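Side-chain contact in EAL domain protein (Vibrio cholerae serotype O1, PDB 6IJ2), which probably hydrolyses cyclic dinucleotides such as c-di-GMP and cGAMP, acting as a metal-dependent EAL-type phosphodiesterase: residues 196-201 against 224-229. The protein carries 1 engineered substitution. Sequence-based numbering, arbitrary orientation.
Sequences SIMKNC and AWLKAA
Met198 of helix 192-207 reaches across to Trp225 and Leu226 of helix 220-229, joining two neighbouring helices on the outside of the EAL domain, a TIM-barrel-like fold; strand 211-214 lies between the two helices in the chain. The contact is small, about 128 Å² counting both sides, and purely apolar. Met198 CG lies at the edge of the indole, in the ring plane, 3.9 Å from Trp225 CZ3, a carbon of the six-membered ring; Met198 CB stands a little farther from the same carbon, at 4.2 Å. Trp225 CG is anti to the backbone N (chi1 -167°), which carries the indole along its helix flank until the benzo edge, rather than a face, meets the methionine. Met198 and Trp225 run past one another with opposed headings. Leu226 adds a looser touch, its CD2 4.4 Å from Met198 CG. A chi1 of 180° likewise sets Met198 CG anti to the backbone N and toward the indole edge, and the bends at chi2 and chi3 then turn SD and CE off that line. Ile188, in the loop ahead of helix 192-207, packs on both Met198 and Trp225, while Val217 and Met234 receive Leu226, tying the pair of helices to the adjoining loop and strand 233-244. Polar groups work on the other flank of helix 192-207, which packs against the second subunit. There Asn200 donates its side-chain amide both to Asp207 of the second subunit and, one turn back, to Ser196 O. The carbonyl accepts two donors from opposite faces of its plane: the backbone N of Asn200 at 3.1 Å, and Asn200 ND2 at 2.7 Å with a bent N-H...O angle of 137°.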
loop_
_atom_site.group_PDB
_atom_site.type_symbol
_atom_site.label_atom_id
_atom_site.label_comp_id
_atom_site.label_asym_id
_atom_site.label_seq_id
_atom_site.Cartn_x
_atom_site.Cartn_y
_atom_site.Cartn_z
ATOM N N SER A 196 11.509 11.281 5.991
ATOM C CA SER A 196 11.227 10.408 7.124
ATOM C C SER A 196 10.681 9.067 6.667
ATOM O O SER A 196 10.994 8.034 7.270
ATOM C CB SER A 196 10.243 11.071 8.100
ATOM O OG SER A 196 10.872 12.153 8.771
ATOM N N ILE A 197 9.845 9.058 5.619
ATOM C CA ILE A 197 9.353 7.787 5.081
ATOM C C ILE A 197 10.519 6.921 4.627
ATOM O O ILE A 197 10.597 5.728 4.945
ATOM C CB ILE A 197 8.357 8.023 3.930
ATOM C CG1 ILE A 197 7.070 8.653 4.448
ATOM C CG2 ILE A 197 8.017 6.701 3.230
ATOM C CD1 ILE A 197 6.060 8.946 3.340
ATOM N N MET A 198 11.449 7.507 3.869
ATOM C CA MET A 198 12.554 6.708 3.350
ATOM C C MET A 198 13.521 6.302 4.451
ATOM O O MET A 198 14.031 5.175 4.438
ATOM C CB MET A 198 13.279 7.465 2.238
ATOM C CG MET A 198 14.471 6.716 1.617
ATOM S SD MET A 198 13.999 5.355 0.498
ATOM C CE MET A 198 12.319 5.755 0.154
ATOM N N LYS A 199 13.796 7.191 5.413
ATOM C CA LYS A 199 14.722 6.806 6.475
ATOM C C LYS A 199 14.192 5.603 7.237
ATOM O O LYS A 199 14.935 4.659 7.529
ATOM C CB LYS A 199 14.966 7.968 7.441
ATOM C CG LYS A 199 15.827 7.574 8.654
ATOM C CD LYS A 199 15.741 8.588 9.786
ATOM C CE LYS A 199 16.578 8.148 10.983
ATOM N NZ LYS A 199 16.472 9.107 12.117
ATOM N N ASN A 200 12.900 5.601 7.540
ATOM C CA ASN A 200 12.340 4.513 8.321
ATOM C C ASN A 200 12.113 3.262 7.478
ATOM O O ASN A 200 12.297 2.150 7.982
ATOM C CB ASN A 200 11.057 4.997 9.007
ATOM C CG ASN A 200 11.360 5.989 10.109
ATOM O OD1 ASN A 200 11.948 5.628 11.130
ATOM N ND2 ASN A 200 10.993 7.250 9.899
ATOM N N CYS A 201 11.767 3.411 6.195
ATOM C CA CYS A 201 11.650 2.238 5.333
ATOM C C CYS A 201 13.007 1.572 5.089
ATOM O O CYS A 201 13.087 0.344 5.017
ATOM C CB CYS A 201 11.015 2.608 3.996
ATOM S SG CYS A 201 9.239 2.931 4.134
ATOM N N ALA A 224 21.861 12.289 -4.766
ATOM C CA ALA A 224 22.835 12.524 -3.704
ATOM C C ALA A 224 22.208 12.313 -2.334
ATOM O O ALA A 224 22.864 11.798 -1.413
ATOM C CB ALA A 224 23.416 13.937 -3.814
ATOM N N TRP A 225 20.946 12.717 -2.174
ATOM C CA TRP A 225 20.260 12.464 -0.917
ATOM C C TRP A 225 20.118 10.965 -0.685
ATOM O O TRP A 225 20.418 10.460 0.406
ATOM C CB TRP A 225 18.889 13.169 -0.901
ATOM C CG TRP A 225 18.336 13.180 0.466
ATOM C CD1 TRP A 225 18.447 14.191 1.396
ATOM C CD2 TRP A 225 17.629 12.121 1.112
ATOM N NE1 TRP A 225 17.872 13.812 2.561
ATOM C CE2 TRP A 225 17.351 12.552 2.422
ATOM C CE3 TRP A 225 17.202 10.849 0.712
ATOM C CZ2 TRP A 225 16.661 11.761 3.341
ATOM C CZ3 TRP A 225 16.518 10.060 1.628
ATOM C CH2 TRP A 225 16.254 10.520 2.925
ATOM N N LEU A 226 19.685 10.232 -1.718
ATOM C CA LEU A 226 19.460 8.795 -1.581
ATOM C C LEU A 226 20.764 8.052 -1.309
ATOM O O LEU A 226 20.796 7.114 -0.502
ATOM C CB LEU A 226 18.790 8.259 -2.848
ATOM C CG LEU A 226 17.359 8.772 -3.027
ATOM C CD1 LEU A 226 16.939 8.557 -4.472
ATOM C CD2 LEU A 226 16.440 8.046 -2.057
ATOM N N LYS A 227 21.849 8.492 -1.936
ATOM C CA LYS A 227 23.142 7.846 -1.702
ATOM C C LYS A 227 23.582 8.047 -0.260
ATOM O O LYS A 227 24.092 7.119 0.383
ATOM C CB LYS A 227 24.193 8.395 -2.662
ATOM C CG LYS A 227 25.554 7.675 -2.572
ATOM C CD LYS A 227 26.516 8.189 -3.637
ATOM C CE LYS A 227 27.919 7.606 -3.468
ATOM N NZ LYS A 227 28.633 8.286 -2.343
ATOM N N ALA A 228 23.392 9.259 0.266
ATOM C CA ALA A 228 23.770 9.510 1.652
ATOM C C ALA A 228 22.907 8.704 2.611
ATOM O O ALA A 228 23.394 8.247 3.655
ATOM C CB ALA A 228 23.656 11.003 1.965
ATOM N N ALA A 229 21.639 8.488 2.255
ATOM C CA ALA A 229 20.725 7.748 3.113
ATOM C C ALA A 229 21.014 6.252 3.137
ATOM O O ALA A 229 20.485 5.553 4.014
ATOM C CB ALA A 229 19.277 8.002 2.674
#